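Transcriptional regulator (Actinomyces oris, PDB 5V8C) probably acts as a LytR-Cps2A-Psr phosphotransferase that mediates glycosylation of a cell wall-anchored surface protein in this Gram-positive bacterium. Local coordinates at residues H2-V7 against T231-L236; V58-E63 against A237-S242; T66-P71 against A279-S284; T122-L127 against Q198-A203. All blocks are in the same frame, centred on the assembly; numbering follows the deposited sequence.

Contact 1: residues H2-V7 against T231-L236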
loop_
_atom_site.group_PDB
_atom_site.type_symbol
_atom_site.label_atom_id
_atom_site.label_comp_id
_atom_site.label_asym_id
_atom_site.label_seq_id
_atom_site.Cartn_x
_atom_site.Cartn_y
_atom_site.Cartn_z
ATOM N N HIS A 2 -5.654 22.013 -9.230
ATOM C CA HIS A 2 -5.386 20.568 -9.083
ATOM C C HIS A 2 -6.584 19.622 -9.247
ATOM O O HIS A 2 -7.497 19.626 -8.424
ATOM C CB HIS A 2 -4.707 20.272 -7.737
ATOM C CG HIS A 2 -3.290 20.733 -7.657
ATOM N ND1 HIS A 2 -2.949 21.895 -6.990
ATOM C CD2 HIS A 2 -2.168 20.176 -8.167
ATOM C CE1 HIS A 2 -1.637 22.013 -7.119
ATOM N NE2 HIS A 2 -1.123 21.001 -7.818
ATOM N N ARG A 3 -6.528 18.762 -10.275
ATOM C CA ARG A 3 -7.539 17.733 -10.549
ATOM C C ARG A 3 -6.860 16.360 -10.637
ATOM O O ARG A 3 -5.751 16.274 -11.155
ATOM C CB ARG A 3 -8.285 18.024 -11.864
ATOM C CG ARG A 3 -9.440 19.013 -11.737
ATOM C CD ARG A 3 -10.096 19.281 -13.082
ATOM N NE ARG A 3 -9.238 20.078 -13.963
ATOM C CZ ARG A 3 -9.315 20.076 -15.292
ATOM N NH1 ARG A 3 -10.205 19.312 -15.911
ATOM N NH2 ARG A 3 -8.496 20.832 -16.011
ATOM N N PRO A 4 -7.494 15.265 -10.172
ATOM C CA PRO A 4 -6.833 13.957 -10.271
ATOM C C PRO A 4 -6.827 13.408 -11.688
ATOM O O PRO A 4 -7.733 13.713 -12.466
ATOM C CB PRO A 4 -7.673 13.072 -9.343
ATOM C CG PRO A 4 -9.034 13.672 -9.399
ATOM C CD PRO A 4 -8.810 15.158 -9.503
ATOM N N ALA A 5 -5.835 12.556 -12.009
ATOM C CA ALA A 5 -5.783 11.868 -13.296
ATOM C C ALA A 5 -6.860 10.784 -13.271
ATOM O O ALA A 5 -7.179 10.252 -12.200
ATOM C CB ALA A 5 -4.417 11.239 -13.506
ATOM N N ARG A 6 -7.480 10.514 -14.418
ATOM C CA ARG A 6 -8.552 9.528 -14.448
ATOM C C ARG A 6 -8.211 8.293 -15.276
ATOM O O ARG A 6 -7.494 8.379 -16.278
ATOM C CB ARG A 6 -9.890 10.148 -14.887
ATOM C CG ARG A 6 -10.242 11.483 -14.218
ATOM C CD ARG A 6 -10.269 11.429 -12.700
ATOM N NE ARG A 6 -11.426 10.695 -12.196
ATOM C CZ ARG A 6 -12.258 11.165 -11.275
ATOM N NH1 ARG A 6 -12.062 12.368 -10.745
ATOM N NH2 ARG A 6 -13.294 10.441 -10.879
ATOM N N VAL A 7 -8.694 7.134 -14.820
ATOM C CA VAL A 7 -8.500 5.873 -15.512
ATOM C C VAL A 7 -9.809 5.115 -15.568
ATOM O O VAL A 7 -10.510 5.015 -14.565
ATOM C CB VAL A 7 -7.344 5.002 -14.952
ATOM C CG1 VAL A 7 -5.999 5.459 -15.497
ATOM C CG2 VAL A 7 -7.339 4.981 -13.425
ATOM N N THR A 231 -14.985 6.607 -9.260
ATOM C CA THR A 231 -14.794 7.033 -7.876
ATOM C C THR A 231 -14.751 8.556 -7.801
ATOM O O THR A 231 -14.085 9.198 -8.614
ATOM C CB THR A 231 -13.594 6.308 -7.235
ATOM O OG1 THR A 231 -13.611 6.522 -5.825
ATOM C CG2 THR A 231 -12.261 6.751 -7.797
ATOM N N GLY A 232 -15.514 9.120 -6.874
ATOM C CA GLY A 232 -15.610 10.563 -6.723
ATOM C C GLY A 232 -14.606 11.174 -5.766
ATOM O O GLY A 232 -14.223 10.555 -4.768
ATOM N N LEU A 233 -14.201 12.422 -6.050
ATOM C CA LEU A 233 -13.320 13.187 -5.180
ATOM C C LEU A 233 -14.010 13.339 -3.812
ATOM O O LEU A 233 -13.335 13.386 -2.783
ATOM C CB LEU A 233 -13.022 14.552 -5.818
ATOM C CG LEU A 233 -11.602 15.097 -5.657
ATOM C CD1 LEU A 233 -10.553 14.087 -6.091
ATOM C CD2 LEU A 233 -11.417 16.350 -6.447
ATOM N N SER A 234 -15.355 13.276 -3.806
ATOM C CA SER A 234 -16.194 13.295 -2.608
ATOM C C SER A 234 -16.207 11.921 -1.926
ATOM O O SER A 234 -16.281 11.854 -0.701
ATOM C CB SER A 234 -17.616 13.748 -2.941
ATOM O OG SER A 234 -18.132 13.136 -4.112
ATOM N N ASP A 235 -16.108 10.828 -2.699
ATOM C CA ASP A 235 -16.010 9.479 -2.119
ATOM C C ASP A 235 -14.704 9.364 -1.302
ATOM O O ASP A 235 -14.690 8.754 -0.229
ATOM C CB ASP A 235 -16.083 8.390 -3.209
ATOM C CG ASP A 235 -17.492 8.105 -3.702
ATOM O OD1 ASP A 235 -18.358 7.761 -2.863
ATOM O OD2 ASP A 235 -17.726 8.220 -4.927
ATOM N N LEU A 236 -13.642 10.036 -1.778
ATOM C CA LEU A 236 -12.357 10.112 -1.103
ATOM C C LEU A 236 -12.466 10.874 0.229
ATOM O O LEU A 236 -11.807 10.501 1.194
ATOM C CB LEU A 236 -11.321 10.761 -2.032
ATOM C CG LEU A 236 -9.846 10.485 -1.723
ATOM C CD1 LEU A 236 -9.612 9.031 -1.378
ATOM C CD2 LEU A 236 -8.967 10.886 -2.882
#
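The pyrrolidine ring of Pro-4 overlaps the end of Leu-233, the two side chains meeting tip to tip with CG of the proline resting 3.7 Å from CD1 of the leucine. CD of Pro-4 lies 4.0 Å from the same methyl of Leu-233 and about as near its CD2. The leucine's end comes nearer to the proline than its start does, making a small apolar patch near the surface. Both side chains also touch Leu-227 of strand 226-228.

A second meeting point is polar. Arg-6 bends its chain at two successive bonds (chi2 -56°, chi3 -72°), and this folding turns the guanidinium back toward the segment Thr-231 to Leu-236. There NH2 lies 2.7 Å from the carbonyl O of Thr-231, which approaches obliquely to the guanidinium plane. The same nitrogen makes weak hydrogen bonds to the carbonyl oxygens of Asp-228 and Ser-229, so that a single arginine end draws on the backbone that leads out of the neighbouring strand. The entry to helix 233-248 is tied locally as well: the backbone N of Gly-232 donates at 3.1 Å to OD2 of Asp-235, which accepts through its anti lone pair.

Just ahead of this patch, His-2 belongs with Ala-1 and His-219 to the cobalt site. The whole is an edge arrangement of an alpha/beta fold, in which the N-terminal strand 5-7 joins the mixed sheet parallel to strand 226-228 and packs against the loop and helix that follow that strand.

Contact 2: residues V58-E63 against A237-S242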
loop_
_atom_site.group_PDB
_atom_site.type_symbol
_atom_site.label_atom_id
_atom_site.label_comp_id
_atom_site.label_asym_id
_atom_site.label_seq_id
_atom_site.Cartn_x
_atom_site.Cartn_y
_atom_site.Cartn_z
ATOM N N VAL A 58 -7.732 -0.711 1.669
ATOM C CA VAL A 58 -8.253 0.100 2.767
ATOM C C VAL A 58 -9.706 -0.239 2.955
ATOM O O VAL A 58 -10.497 -0.084 2.022
ATOM C CB VAL A 58 -8.008 1.610 2.538
ATOM C CG1 VAL A 58 -8.501 2.429 3.719
ATOM C CG2 VAL A 58 -6.529 1.878 2.281
ATOM N N ARG A 59 -10.054 -0.770 4.131
ATOM C CA ARG A 59 -11.416 -1.236 4.372
ATOM C C ARG A 59 -12.216 -0.400 5.405
ATOM O O ARG A 59 -12.230 -0.736 6.596
ATOM C CB ARG A 59 -11.405 -2.724 4.739
ATOM C CG ARG A 59 -12.471 -3.520 4.020
ATOM C CD ARG A 59 -12.429 -4.983 4.421
ATOM N NE ARG A 59 -13.760 -5.588 4.450
ATOM C CZ ARG A 59 -14.543 -5.611 5.524
ATOM N NH1 ARG A 59 -14.142 -5.050 6.659
ATOM N NH2 ARG A 59 -15.734 -6.189 5.471
ATOM N N PRO A 60 -12.962 0.638 4.957
ATOM C CA PRO A 60 -13.828 1.368 5.904
ATOM C C PRO A 60 -15.073 0.550 6.265
ATOM O O PRO A 60 -15.665 -0.079 5.394
ATOM C CB PRO A 60 -14.165 2.669 5.166
ATOM C CG PRO A 60 -14.017 2.346 3.720
ATOM C CD PRO A 60 -13.107 1.147 3.577
ATOM N N SER A 61 -15.411 0.492 7.564
ATOM C CA SER A 61 -16.549 -0.267 8.078
ATOM C C SER A 61 -17.134 0.390 9.332
ATOM O O SER A 61 -16.739 1.508 9.675
ATOM C CB SER A 61 -16.147 -1.714 8.356
ATOM O OG SER A 61 -15.714 -1.913 9.693
ATOM N N GLN A 62 -18.082 -0.302 10.008
ATOM C CA GLN A 62 -18.714 0.193 11.236
ATOM C C GLN A 62 -17.908 -0.135 12.503
ATOM O O GLN A 62 -18.160 0.462 13.551
ATOM C CB GLN A 62 -20.175 -0.279 11.349
ATOM C CG GLN A 62 -21.199 0.838 11.115
ATOM C CD GLN A 62 -21.298 1.266 9.665
ATOM O OE1 GLN A 62 -22.035 0.678 8.864
ATOM N NE2 GLN A 62 -20.589 2.328 9.303
ATOM N N GLU A 63 -16.924 -1.056 12.399
ATOM C CA GLU A 63 -16.019 -1.403 13.503
ATOM C C GLU A 63 -14.924 -0.332 13.593
ATOM O O GLU A 63 -14.558 0.090 14.690
ATOM C CB GLU A 63 -15.373 -2.793 13.293
ATOM C CG GLU A 63 -16.351 -3.951 13.139
ATOM C CD GLU A 63 -16.970 -4.532 14.398
ATOM O OE1 GLU A 63 -16.793 -3.946 15.491
ATOM O OE2 GLU A 63 -17.647 -5.580 14.286
ATOM N N ALA A 237 -13.321 11.913 0.282
ATOM C CA ALA A 237 -13.593 12.717 1.478
ATOM C C ALA A 237 -14.268 11.872 2.562
ATOM O O ALA A 237 -13.958 12.030 3.735
ATOM C CB ALA A 237 -14.479 13.901 1.120
ATOM N N ALA A 238 -15.191 10.988 2.166
ATOM C CA ALA A 238 -15.892 10.059 3.052
ATOM C C ALA A 238 -14.930 9.030 3.678
ATOM O O ALA A 238 -15.138 8.615 4.818
ATOM C CB ALA A 238 -16.990 9.340 2.279
ATOM N N LEU A 239 -13.916 8.588 2.908
ATOM C CA LEU A 239 -12.870 7.662 3.354
ATOM C C LEU A 239 -12.059 8.347 4.456
ATOM O O LEU A 239 -11.909 7.777 5.535
ATOM C CB LEU A 239 -11.953 7.260 2.174
ATOM C CG LEU A 239 -10.674 6.467 2.517
ATOM C CD1 LEU A 239 -11.004 5.095 3.093
ATOM C CD2 LEU A 239 -9.757 6.328 1.306
ATOM N N GLY A 240 -11.625 9.586 4.193
ATOM C CA GLY A 240 -10.894 10.418 5.144
ATOM C C GLY A 240 -11.687 10.731 6.401
ATOM O O GLY A 240 -11.121 10.761 7.494
ATOM N N ARG A 241 -13.009 10.943 6.254
ATOM C CA ARG A 241 -13.948 11.190 7.348
ATOM C C ARG A 241 -14.113 9.929 8.220
ATOM O O ARG A 241 -14.184 10.034 9.446
ATOM C CB ARG A 241 -15.323 11.595 6.787
ATOM C CG ARG A 241 -15.488 13.076 6.524
ATOM C CD ARG A 241 -16.943 13.426 6.248
ATOM N NE ARG A 241 -17.216 13.587 4.816
ATOM C CZ ARG A 241 -18.044 12.810 4.127
ATOM N NH1 ARG A 241 -18.677 11.805 4.724
ATOM N NH2 ARG A 241 -18.243 13.028 2.830
ATOM N N SER A 242 -14.220 8.746 7.585
ATOM C CA SER A 242 -14.374 7.485 8.317
ATOM C C SER A 242 -13.048 7.073 8.972
ATOM O O SER A 242 -13.058 6.421 10.014
ATOM C CB SER A 242 -14.922 6.383 7.414
ATOM O OG SER A 242 -13.883 5.686 6.751
#
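Val-58 and Pro-60 pack against Leu-239 as part of a helix-on-sheet layer: helix 233-248 lies over one face of the mixed sheet, and its segment crosses that of strand 52-60 at 75°, with the axes 9.4 Å apart.

The apolar contacts converge on one methyl. CD1 of Leu-239 lies 3.7 Å from CG1 of Val-58 and 4.1 Å from CG of Pro-60, and the leucine runs at about a right angle to both side chains. With CG1 anti to the backbone N (chi1 -177°), Val-58 turns that branch toward the helix. Trp-23 of the adjacent strand 23-28 touches all three residues and carries the apolar patch across the sheet.

The remaining contact sets a hydroxyl against carbon. OG of Ser-242 lies 3.4 Å from CB of Pro-60, while donating a hydrogen bond to the carbonyl O of Leu-239 within its own helix, a bond of 3.1 Å. This bond keeps the polar atom satisfied where it faces the proline. A valine in place of Ser-242 has no hydroxyl, and would probably leave O of Leu-239 without this side-chain donor and CB of Pro-60 without its polar neighbour.

Beyond Pro-60 the chain turns away from the helix through an ST turn, in which OG of Ser-61 accepts from the backbone N of Glu-63 at 3.1 Å.

Contact 3: residues T66-P71 against A279-S284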
loop_
_atom_site.group_PDB
_atom_site.type_symbol
_atom_site.label_atom_id
_atom_site.label_comp_id
_atom_site.label_asym_id
_atom_site.label_seq_id
_atom_site.Cartn_x
_atom_site.Cartn_y
_atom_site.Cartn_z
ATOM N N THR A 66 -9.496 -0.831 8.633
ATOM C CA THR A 66 -8.418 -1.806 8.561
ATOM C C THR A 66 -7.688 -1.662 7.235
ATOM O O THR A 66 -8.315 -1.508 6.186
ATOM C CB THR A 66 -8.946 -3.234 8.823
ATOM O OG1 THR A 66 -9.336 -3.331 10.190
ATOM C CG2 THR A 66 -7.910 -4.318 8.544
ATOM N N ILE A 67 -6.363 -1.675 7.292
ATOM C CA ILE A 67 -5.514 -1.608 6.114
ATOM C C ILE A 67 -4.721 -2.908 6.053
ATOM O O ILE A 67 -4.060 -3.276 7.024
ATOM C CB ILE A 67 -4.619 -0.344 6.136
ATOM C CG1 ILE A 67 -5.474 0.926 5.968
ATOM C CG2 ILE A 67 -3.506 -0.414 5.082
ATOM C CD1 ILE A 67 -4.818 2.184 6.454
ATOM N N ILE A 68 -4.875 -3.644 4.949
ATOM C CA ILE A 68 -4.186 -4.911 4.715
ATOM C C ILE A 68 -3.125 -4.688 3.662
ATOM O O ILE A 68 -3.440 -4.334 2.523
ATOM C CB ILE A 68 -5.147 -6.097 4.401
ATOM C CG1 ILE A 68 -6.044 -6.389 5.625
ATOM C CG2 ILE A 68 -4.355 -7.355 4.013
ATOM C CD1 ILE A 68 -7.379 -6.900 5.329
ATOM N N ASN A 69 -1.859 -4.779 4.084
ATOM C CA ASN A 69 -0.722 -4.554 3.205
ATOM C C ASN A 69 -0.404 -5.873 2.508
ATOM O O ASN A 69 -0.145 -6.877 3.173
ATOM C CB ASN A 69 0.466 -3.993 4.012
ATOM C CG ASN A 69 1.724 -3.689 3.222
ATOM O OD1 ASN A 69 1.688 -3.273 2.058
ATOM N ND2 ASN A 69 2.872 -3.835 3.870
ATOM N N LEU A 70 -0.577 -5.904 1.183
ATOM C CA LEU A 70 -0.350 -7.110 0.388
ATOM C C LEU A 70 1.079 -7.127 -0.145
ATOM O O LEU A 70 1.452 -6.218 -0.891
ATOM C CB LEU A 70 -1.357 -7.203 -0.764
ATOM C CG LEU A 70 -2.838 -7.297 -0.383
ATOM C CD1 LEU A 70 -3.723 -7.142 -1.610
ATOM C CD2 LEU A 70 -3.155 -8.599 0.334
ATOM N N PRO A 71 1.906 -8.126 0.251
ATOM C CA PRO A 71 3.303 -8.162 -0.226
ATOM C C PRO A 71 3.415 -8.277 -1.750
ATOM O O PRO A 71 2.726 -9.094 -2.354
ATOM C CB PRO A 71 3.893 -9.374 0.502
ATOM C CG PRO A 71 2.735 -10.218 0.852
ATOM C CD PRO A 71 1.613 -9.271 1.134
ATOM N N ALA A 279 -10.741 -14.141 4.601
ATOM C CA ALA A 279 -12.113 -14.649 4.738
ATOM C C ALA A 279 -12.876 -13.906 5.827
ATOM O O ALA A 279 -14.102 -13.850 5.772
ATOM C CB ALA A 279 -12.105 -16.136 5.042
ATOM N N ARG A 280 -12.159 -13.368 6.830
ATOM C CA ARG A 280 -12.755 -12.573 7.904
ATOM C C ARG A 280 -13.459 -11.338 7.316
ATOM O O ARG A 280 -14.608 -11.055 7.668
ATOM C CB ARG A 280 -11.680 -12.132 8.914
ATOM C CG ARG A 280 -11.252 -13.236 9.867
ATOM C CD ARG A 280 -10.295 -12.745 10.940
ATOM N NE ARG A 280 -9.912 -13.830 11.846
ATOM C CZ ARG A 280 -10.507 -14.081 13.008
ATOM N NH1 ARG A 280 -11.495 -13.305 13.439
ATOM N NH2 ARG A 280 -10.107 -15.101 13.756
ATOM N N TYR A 281 -12.787 -10.661 6.359
ATOM C CA TYR A 281 -13.272 -9.456 5.684
ATOM C C TYR A 281 -14.125 -9.754 4.432
ATOM O O TYR A 281 -14.377 -8.861 3.627
ATOM C CB TYR A 281 -12.087 -8.516 5.372
ATOM C CG TYR A 281 -11.241 -8.210 6.592
ATOM C CD1 TYR A 281 -11.680 -7.314 7.565
ATOM C CD2 TYR A 281 -10.029 -8.854 6.803
ATOM C CE1 TYR A 281 -10.935 -7.076 8.719
ATOM C CE2 TYR A 281 -9.272 -8.619 7.950
ATOM C CZ TYR A 281 -9.730 -7.731 8.907
ATOM O OH TYR A 281 -8.982 -7.496 10.035
ATOM N N GLY A 282 -14.587 -10.995 4.306
ATOM C CA GLY A 282 -15.477 -11.433 3.231
ATOM C C GLY A 282 -14.878 -11.626 1.850
ATOM O O GLY A 282 -15.613 -11.612 0.857
ATOM N N TYR A 283 -13.554 -11.834 1.770
ATOM C CA TYR A 283 -12.878 -12.049 0.492
ATOM C C TYR A 283 -12.639 -13.530 0.249
ATOM O O TYR A 283 -12.048 -14.203 1.097
ATOM C CB TYR A 283 -11.532 -11.307 0.435
ATOM C CG TYR A 283 -11.587 -9.830 0.762
ATOM C CD1 TYR A 283 -12.515 -8.993 0.148
ATOM C CD2 TYR A 283 -10.649 -9.250 1.605
ATOM C CE1 TYR A 283 -12.538 -7.625 0.405
ATOM C CE2 TYR A 283 -10.657 -7.883 1.867
ATOM C CZ TYR A 283 -11.602 -7.072 1.263
ATOM O OH TYR A 283 -11.616 -5.724 1.533
ATOM N N SER A 284 -13.081 -14.034 -0.914
ATOM C CA SER A 284 -12.888 -15.424 -1.319
ATOM C C SER A 284 -12.898 -15.502 -2.849
ATOM O O SER A 284 -13.789 -14.911 -3.468
ATOM C CB SER A 284 -13.977 -16.315 -0.726
ATOM O OG SER A 284 -13.731 -17.683 -1.007
#
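OG1 of Thr-66 is hydrogen-bonded to OG1 of Thr-253 in the neighbouring strand 252-256, while the methyl CG2 of the same residue meets Tyr-281. That methyl stands anti to the backbone N and lies 3.7 Å from the phenolic OH of Tyr-281, the two side chains crossing at about a right angle. Two residues farther along the strand, CD1 of Ile-68 comes within 3.6 Å of CD2 of Tyr-281 and almost as close to CE2, so the isoleucine meets the CD2-CE2 bond of the ring and the threonine its phenolic end. Both approach obliquely to the ring plane.

Alternate residues of strand 65-70 therefore present their side chains to the C-terminal end of helix 272-280. The helix finishes in a Schellman motif with Gly-282 as its C-prime residue, whose positive phi (75°) suits the turn; its backbone N makes a weak bond to O of Ala-279 at 3.2 Å. Tyr-281 leaves this turn directed at the sheet, and were it an alanine, Thr-66 and Ile-68 would probably lose their shared aromatic cover and a gap would open between strand and helix end.

On the helix side, CB of Arg-280 lies 4.2 Å above the plane of the Tyr-281 ring, displaced toward its rim. The carbonyl O of Tyr-281 in turn sits 3.8 Å above the centre of the Tyr-283 ring, and both tyrosines touch Arg-59 of strand 52-60.

Contact 4: residues T122-L127 against Q198-A203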
loop_
_atom_site.group_PDB
_atom_site.type_symbol
_atom_site.label_atom_id
_atom_site.label_comp_id
_atom_site.label_asym_id
_atom_site.label_seq_id
_atom_site.Cartn_x
_atom_site.Cartn_y
_atom_site.Cartn_z
ATOM N N THR A 122 5.800 14.131 -3.317
ATOM C CA THR A 122 5.100 15.423 -3.222
ATOM C C THR A 122 4.111 15.393 -2.040
ATOM O O THR A 122 4.109 16.306 -1.213
ATOM C CB THR A 122 4.407 15.760 -4.557
ATOM O OG1 THR A 122 5.391 15.921 -5.576
ATOM C CG2 THR A 122 3.564 17.013 -4.482
ATOM N N ILE A 123 3.305 14.317 -1.956
ATOM C CA ILE A 123 2.312 14.096 -0.906
ATOM C C ILE A 123 2.980 14.074 0.478
ATOM O O ILE A 123 2.501 14.731 1.401
ATOM C CB ILE A 123 1.501 12.801 -1.186
ATOM C CG1 ILE A 123 0.522 12.992 -2.363
ATOM C CG2 ILE A 123 0.775 12.307 0.073
ATOM C CD1 ILE A 123 -0.192 11.686 -2.819
ATOM N N ILE A 124 4.097 13.360 0.605
ATOM C CA ILE A 124 4.804 13.243 1.874
ATOM C C ILE A 124 5.421 14.562 2.278
ATOM O O ILE A 124 5.372 14.916 3.455
ATOM C CB ILE A 124 5.807 12.063 1.834
ATOM C CG1 ILE A 124 5.024 10.738 1.823
ATOM C CG2 ILE A 124 6.834 12.117 2.999
ATOM C CD1 ILE A 124 5.809 9.573 2.168
ATOM N N ASP A 125 5.957 15.317 1.309
ATOM C CA ASP A 125 6.537 16.621 1.605
ATOM C C ASP A 125 5.467 17.674 1.902
ATOM O O ASP A 125 5.737 18.612 2.650
ATOM C CB ASP A 125 7.519 17.058 0.514
ATOM C CG ASP A 125 8.908 16.467 0.719
ATOM O OD1 ASP A 125 9.212 16.031 1.860
ATOM O OD2 ASP A 125 9.689 16.435 -0.255
ATOM N N SER A 126 4.229 17.458 1.408
ATOM C CA SER A 126 3.075 18.297 1.721
ATOM C C SER A 126 2.584 18.038 3.156
ATOM O O SER A 126 1.895 18.882 3.733
ATOM C CB SER A 126 1.949 18.030 0.733
ATOM O OG SER A 126 2.304 18.536 -0.541
ATOM N N LEU A 127 2.913 16.863 3.714
ATOM C CA LEU A 127 2.589 16.490 5.092
ATOM C C LEU A 127 3.701 16.963 6.016
ATOM O O LEU A 127 3.587 16.837 7.236
ATOM C CB LEU A 127 2.450 14.959 5.229
ATOM C CG LEU A 127 1.211 14.329 4.611
ATOM C CD1 LEU A 127 1.456 12.853 4.269
ATOM C CD2 LEU A 127 0.004 14.501 5.516
ATOM N N GLN A 198 1.699 3.695 8.532
ATOM C CA GLN A 198 1.244 4.194 9.822
ATOM C C GLN A 198 1.653 5.648 9.991
ATOM O O GLN A 198 0.818 6.474 10.383
ATOM C CB GLN A 198 1.734 3.318 10.992
ATOM C CG GLN A 198 1.189 3.744 12.363
ATOM C CD GLN A 198 -0.324 3.875 12.424
ATOM O OE1 GLN A 198 -1.064 2.879 12.408
ATOM N NE2 GLN A 198 -0.816 5.111 12.569
ATOM N N ALA A 199 2.911 5.974 9.624
ATOM C CA ALA A 199 3.438 7.334 9.709
ATOM C C ALA A 199 2.631 8.282 8.824
ATOM O O ALA A 199 2.342 9.401 9.249
ATOM C CB ALA A 199 4.909 7.361 9.338
ATOM N N VAL A 200 2.160 7.789 7.659
ATOM C CA VAL A 200 1.327 8.573 6.749
ATOM C C VAL A 200 0.002 8.877 7.417
ATOM O O VAL A 200 -0.377 10.045 7.500
ATOM C CB VAL A 200 1.157 7.925 5.352
ATOM C CG1 VAL A 200 0.090 8.652 4.540
ATOM C CG2 VAL A 200 2.479 7.904 4.587
ATOM N N LEU A 201 -0.656 7.839 7.965
ATOM C CA LEU A 201 -1.929 7.963 8.673
ATOM C C LEU A 201 -1.828 8.934 9.851
ATOM O O LEU A 201 -2.712 9.774 10.038
ATOM C CB LEU A 201 -2.387 6.594 9.178
ATOM C CG LEU A 201 -3.345 5.799 8.293
ATOM C CD1 LEU A 201 -3.783 4.549 9.003
ATOM C CD2 LEU A 201 -4.581 6.618 7.908
ATOM N N SER A 202 -0.734 8.827 10.627
ATOM C CA SER A 202 -0.481 9.691 11.777
ATOM C C SER A 202 -0.306 11.143 11.340
ATOM O O SER A 202 -0.989 12.017 11.880
ATOM C CB SER A 202 0.735 9.208 12.559
ATOM O OG SER A 202 0.606 7.837 12.897
ATOM N N ALA A 203 0.546 11.388 10.314
ATOM C CA ALA A 203 0.792 12.727 9.773
ATOM C C ALA A 203 -0.474 13.351 9.173
ATOM O O ALA A 203 -0.667 14.562 9.306
ATOM C CB ALA A 203 1.905 12.687 8.739
#
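Leu-127 turns its CG anti to its own carbonyl carbon (chi1 -72°), and this torsion together with chi2 of 155° brings both methyls to the helix containing Val-200 and Ala-203. CD2 of Leu-127 settles 3.8 Å from the carbonyl O of Ala-203, with CB of that alanine at 4.2 Å, while CD1 reaches toward CG1 of Val-200. One turn earlier Ile-124 sends its extended CD1 to the other methyl of the valine, CG2, at 4.4 Å. Val-200 is thus touched on both branches, one by each aliphatic neighbour, and no hydrogen bond joins the segments.

This is plain helix-helix packing between the C-terminal part of helix 117-126 and the long helix 182-208, and the pairing advances in the same sense along both: Ile-124 lies by Val-200 and Leu-127 by Ala-203. The approach is closer at the second pair, where the small side chain of the alanine is consistent with CA atoms 6.3 Å apart, against 7.6 Å for the CA atoms of Ile-124 and Val-200. CB of Leu-201 points away from segment 122-127, and its side chain touches strand 252-256.

A bound polyether, probably from the crystallisation liquor, lies near Val-200. LCP enzymes bind polyprenyl-linked substrates, so the polyether may mark a lipophilic groove.

In each helix a serine side chain bonds back to the carbonyl four residues earlier: OG of Ser-126 donates to O of Thr-122, and OG of Ser-202 to O of Gln-198. Both hydroxyls sit well above the carbonyl plane, and each of those oxygens also accepts the backbone N-H of the same serine.

Overall arrangement
Contacts 1, 2 and 3 all reach the seven-stranded mixed sheet, and contacts 1 and 2, with centres 16 Å apart, share helix 233-248. Contacts 2 and 3 are joined more directly, since strands 52-60 and 65-70 are neighbours and the backbone N of Arg-59 probably bonds to O of Thr-66 at 2.8 Å. Along the chain the first three contacts interleave, whereas contact 4 lies wholly within the span of each. Contact 4 touches contact 3 through Ile-67 and Leu-201, although their centres are 23 Å apart, on opposite sides of the chain's centre. Early and late parts of the chain thus close together around one sheet, with helices layered on it, consistent with one alpha/beta fold.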